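Local structure of thioredoxin reductase (Streptococcus pyogenes, 5UWY) at residues Asp153-Val156 against Glu157-Ile160; Ile183-Asp186 against Arg187-Asn191. The protein probably catalyses the NADPH-dependent reduction of the disulfide of thioredoxin, passing electrons through its bound FAD and a redox-active disulfide. All coordinates share one frame; numbering follows the deposited sequence.

In the fold
Interactions 1 and 2 are short runs of about two turns of two neighbouring helices, 153-162 and 182-190, that follow one another through strand 168-172 in the same Rossmann-type domain. Their centres lie about 10 Å apart, and they touch where Asp153, Val156 and Glu157 meet Leu184, and Val156 also meets Ala188. Interaction 1 is the more buried: small residues press on the parallel sheet, and its amino end holds a phosphate ion. Interaction 2 lies farther from the centre of the chain and is more exposed, with long side chains, an arginine and a phenylalanine among them, folded along the helix surface. Both reach the second subunit, near its Glu304.

Interaction 1 (Asp153-Val156 against Glu157-Ile160); sequences DSAV and EEAI. With PO4 (phosphate ion), chain D.
Glu157, Glu158, Ala159 and Ile160 each donate a backbone N-H to the carbonyl four residues earlier, two regular alpha-helical turns in which Glu157 N lies 2.9 Å from Asp153 O and Ile160 N lies 3.0 Å from Val156 O. These turns open helix 153-162, just after strand 145-149, and Ala155 fits the last position of a GxGxxA pattern of Rossmann type. A phosphate ion, probably from the crystallisation liquor, sits at this amino end. Its O4 takes two bonds from Ser154, one from the backbone N at 3.2 Å and one from OG at 2.6 Å, while Asp153 N reaches O2 only weakly. Ser154 suits the place because OG stands beside its own backbone N (chi1 -58°), which lets hydroxyl and amide grip the same oxygen. The Asp153 carboxylate turns elsewhere, its OD1 accepting from Gln181 N. Farther along, Ala155 and Ala159 are small enough to lie against Val148 of the sheet, and Ala159 also meets Val169 and Val171. The Glu158 chain, extended beyond CG, runs alongside the preceding turn: CG comes within 3.5 Å of Ala155 O, and OE1 within 3.5 Å of Ala155 CA. Branched Val156 and Ile160 face helix 182-190, and Ile160 CG1 lies near Val156 O. Glu157, bent at chi2, reaches toward the second subunit, where its carboxylate nears Glu304, a closeness of like charges that Arg187, near the same Glu304, may partly offset. With amides and a hydroxyl converging on the anion, the helix start is consistent with a site for a phosphate of NADPH, as in related reductases.

Interaction 2 (Ile183-Asp186 against Arg187-Asn191); sequences ILQD and RAFAN
Leu184 and Ile183 bring their terminal methyls to the guanidinium of Arg187 on helix 182-190, the helix of a beta-alpha-beta unit between strands 168-172 and 194-197 of the Rossmann-type domain. The backbone bonds are the regular helical ones, four residues apart: Arg187 N to Ile183 O, Ala188 N to Leu184 O, Phe189 N to Gln185 O and Ala190 N to Asp186 O, each 2.9 Å long. That of Phe189 is nearly straight at 176°. Asn191 leaves helical geometry and ends the helix, its N bonded to Ala188 O at 3.0 Å.

Methyl groups and the arginine form the second group of contacts. Arg187 leaves the backbone with CG anti to its N (chi1 -177°), and bends in the middle of the chain bring NH2 back over the preceding turn. Leu184 CD2 meets this nitrogen at 3.7 Å, at the edge of the guanidinium and in its plane, and Ile183 CD1 approaches obliquely at 3.8 Å. A long arginine suits this border: its chain packs with Ile160 of helix 153-162, while NE makes a long, weak ion pair with Glu304 of the second subunit. Ala188, small and buried, lets the helix lie close against Val156.

Polar and aromatic groups share another side. Gln185 and Phe189 run side by side, the amide and ring planes 81° apart. Gln185 CB touches CE2 of the ring, and OE1 stands 3.8 Å from CZ; the amide is held by NE2 donating to Ala180 O. Phe189 also packs on Leu178 and Trp198, a broad apolar partner for the nearby loops. Gln185 O, which accepts from Phe189 N, lies over one face of the ring, offset toward its rim beside CD2.

Interaction 1 (Asp153-Val156 against Glu157-Ile160)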
loop_
_atom_site.group_PDB
_atom_site.type_symbol
_atom_site.label_atom_id
_atom_site.label_comp_id
_atom_site.label_asym_id
_atom_site.label_seq_id
_atom_site.Cartn_x
_atom_site.Cartn_y
_atom_site.Cartn_z
ATOM N N ASP A 153 -0.191 13.585 23.848
ATOM C CA ASP A 153 -0.503 12.185 23.574
ATOM C C ASP A 153 0.590 11.536 22.734
ATOM O O ASP A 153 0.984 10.389 22.986
ATOM C CB ASP A 153 -1.854 12.079 22.864
ATOM C CG ASP A 153 -3.028 12.245 23.811
ATOM O OD1 ASP A 153 -2.835 12.083 25.032
ATOM O OD2 ASP A 153 -4.145 12.537 23.331
ATOM N N SER A 154 1.103 12.270 21.742
ATOM C CA SER A 154 2.082 11.715 20.814
ATOM C C SER A 154 3.340 11.261 21.543
ATOM O O SER A 154 3.824 10.142 21.338
ATOM C CB SER A 154 2.429 12.751 19.743
ATOM O OG SER A 154 1.274 13.170 19.040
ATOM N N ALA A 155 3.879 12.122 22.409
ATOM C CA ALA A 155 5.123 11.800 23.100
ATOM C C ALA A 155 4.946 10.605 24.026
ATOM O O ALA A 155 5.785 9.697 24.054
ATOM C CB ALA A 155 5.618 13.018 23.878
ATOM N N VAL A 156 3.853 10.585 24.792
ATOM C CA VAL A 156 3.642 9.505 25.754
ATOM C C VAL A 156 3.463 8.177 25.029
ATOM O O VAL A 156 4.164 7.192 25.307
ATOM C CB VAL A 156 2.440 9.820 26.662
ATOM C CG1 VAL A 156 2.190 8.672 27.625
ATOM C CG2 VAL A 156 2.674 11.116 27.419
ATOM N N GLU A 157 2.525 8.132 24.077
ATOM C CA GLU A 157 2.243 6.875 23.393
ATOM C C GLU A 157 3.450 6.393 22.598
ATOM O O GLU A 157 3.763 5.196 22.598
ATOM C CB GLU A 157 1.020 7.026 22.490
ATOM C CG GLU A 157 -0.259 6.509 23.131
ATOM C CD GLU A 157 -1.180 5.817 22.145
ATOM O OE1 GLU A 157 -2.253 5.337 22.571
ATOM O OE2 GLU A 157 -0.833 5.752 20.948
ATOM N N GLU A 158 4.147 7.309 21.922
ATOM C CA GLU A 158 5.358 6.916 21.209
ATOM C C GLU A 158 6.432 6.425 22.175
ATOM O O GLU A 158 7.232 5.551 21.821
ATOM C CB GLU A 158 5.869 8.079 20.348
ATOM C CG GLU A 158 7.066 8.845 20.906
ATOM C CD GLU A 158 7.461 10.030 20.035
ATOM O OE1 GLU A 158 7.454 11.178 20.531
ATOM O OE2 GLU A 158 7.780 9.809 18.846
ATOM N N ALA A 159 6.441 6.941 23.406
ATOM C CA ALA A 159 7.406 6.475 24.397
ATOM C C ALA A 159 7.112 5.041 24.823
ATOM O O ALA A 159 8.006 4.179 24.802
ATOM C CB ALA A 159 7.411 7.409 25.607
ATOM N N ILE A 160 5.865 4.755 25.214
ATOM C CA ILE A 160 5.597 3.390 25.658
ATOM C C ILE A 160 5.655 2.418 24.486
ATOM O O ILE A 160 5.928 1.228 24.678
ATOM C CB ILE A 160 4.266 3.288 26.423
ATOM C CG1 ILE A 160 3.216 4.218 25.821
ATOM C CG2 ILE A 160 4.481 3.596 27.902
ATOM C CD1 ILE A 160 1.865 4.103 26.494
HETATM P P PO4 D . -0.072 16.210 20.680
HETATM O O1 PO4 D . -0.813 17.080 19.692
HETATM O O2 PO4 D . -0.583 16.485 22.075
HETATM O O3 PO4 D . 1.406 16.517 20.608
HETATM O O4 PO4 D . -0.304 14.757 20.340
#

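Interaction 2 (Ile183-Asp186 against Arg187-Asn191)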
loop_
_atom_site.group_PDB
_atom_site.type_symbol
_atom_site.label_atom_id
_atom_site.label_comp_id
_atom_site.label_asym_id
_atom_site.label_seq_id
_atom_site.Cartn_x
_atom_site.Cartn_y
_atom_site.Cartn_z
ATOM N N ILE A 183 -5.550 8.475 31.044
ATOM C CA ILE A 183 -5.403 7.037 30.837
ATOM C C ILE A 183 -3.989 6.709 30.370
ATOM O O ILE A 183 -3.351 5.773 30.872
ATOM C CB ILE A 183 -6.466 6.528 29.844
ATOM C CG1 ILE A 183 -6.122 5.120 29.354
ATOM C CG2 ILE A 183 -6.620 7.493 28.673
ATOM C CD1 ILE A 183 -7.180 4.514 28.462
ATOM N N LEU A 184 -3.471 7.484 29.414
ATOM C CA LEU A 184 -2.115 7.249 28.932
ATOM C C LEU A 184 -1.075 7.722 29.934
ATOM O O LEU A 184 0.024 7.158 29.994
ATOM C CB LEU A 184 -1.909 7.933 27.583
ATOM C CG LEU A 184 -2.947 7.575 26.522
ATOM C CD1 LEU A 184 -2.937 8.595 25.396
ATOM C CD2 LEU A 184 -2.719 6.164 25.991
ATOM N N GLN A 185 -1.388 8.758 30.716
ATOM C CA GLN A 185 -0.506 9.141 31.812
ATOM C C GLN A 185 -0.351 7.993 32.802
ATOM O O GLN A 185 0.769 7.605 33.151
ATOM C CB GLN A 185 -1.040 10.389 32.517
ATOM C CG GLN A 185 -0.969 11.663 31.690
ATOM C CD GLN A 185 -1.141 12.911 32.536
ATOM O OE1 GLN A 185 -0.506 13.059 33.581
ATOM N NE2 GLN A 185 -2.006 13.814 32.088
ATOM N N ASP A 186 -1.475 7.428 33.250
ATOM C CA ASP A 186 -1.425 6.286 34.158
ATOM C C ASP A 186 -0.687 5.112 33.528
ATOM O O ASP A 186 0.119 4.447 34.191
ATOM C CB ASP A 186 -2.843 5.875 34.558
ATOM C CG ASP A 186 -3.499 6.872 35.495
ATOM O OD1 ASP A 186 -2.777 7.500 36.299
ATOM O OD2 ASP A 186 -4.736 7.028 35.425
ATOM N N ARG A 187 -0.947 4.847 32.245
ATOM C CA ARG A 187 -0.265 3.754 31.557
ATOM C C ARG A 187 1.243 3.976 31.527
ATOM O O ARG A 187 2.022 3.021 31.644
ATOM C CB ARG A 187 -0.815 3.606 30.139
ATOM C CG ARG A 187 -0.224 2.449 29.352
ATOM C CD ARG A 187 -1.321 1.619 28.703
ATOM N NE ARG A 187 -2.221 2.441 27.898
ATOM C CZ ARG A 187 -3.435 2.060 27.514
ATOM N NH1 ARG A 187 -3.901 0.870 27.867
ATOM N NH2 ARG A 187 -4.188 2.872 26.783
ATOM N N ALA A 188 1.673 5.228 31.374
ATOM C CA ALA A 188 3.101 5.524 31.364
ATOM C C ALA A 188 3.702 5.360 32.754
ATOM O O ALA A 188 4.693 4.645 32.930
ATOM C CB ALA A 188 3.342 6.935 30.830
ATOM N N PHE A 189 3.102 6.006 33.760
ATOM C CA PHE A 189 3.597 5.865 35.126
ATOM C C PHE A 189 3.646 4.403 35.557
ATOM O O PHE A 189 4.468 4.034 36.404
ATOM C CB PHE A 189 2.726 6.670 36.093
ATOM C CG PHE A 189 2.550 8.115 35.705
ATOM C CD1 PHE A 189 3.607 8.846 35.182
ATOM C CD2 PHE A 189 1.325 8.745 35.871
ATOM C CE1 PHE A 189 3.443 10.174 34.828
ATOM C CE2 PHE A 189 1.152 10.070 35.515
ATOM C CZ PHE A 189 2.214 10.786 34.995
ATOM N N ALA A 190 2.789 3.558 34.975
ATOM C CA ALA A 190 2.756 2.147 35.343
ATOM C C ALA A 190 3.900 1.353 34.722
ATOM O O ALA A 190 4.361 0.375 35.322
ATOM C CB ALA A 190 1.415 1.534 34.941
ATOM N N ASN A 191 4.371 1.744 33.540
ATOM C CA ASN A 191 5.442 1.004 32.885
ATOM C C ASN A 191 6.770 1.271 33.586
ATOM O O ASN A 191 7.102 2.413 33.913
ATOM C CB ASN A 191 5.521 1.386 31.403
ATOM C CG ASN A 191 6.670 0.700 30.670
ATOM O OD1 ASN A 191 7.846 0.935 30.953
ATOM N ND2 ASN A 191 6.323 -0.157 29.718
#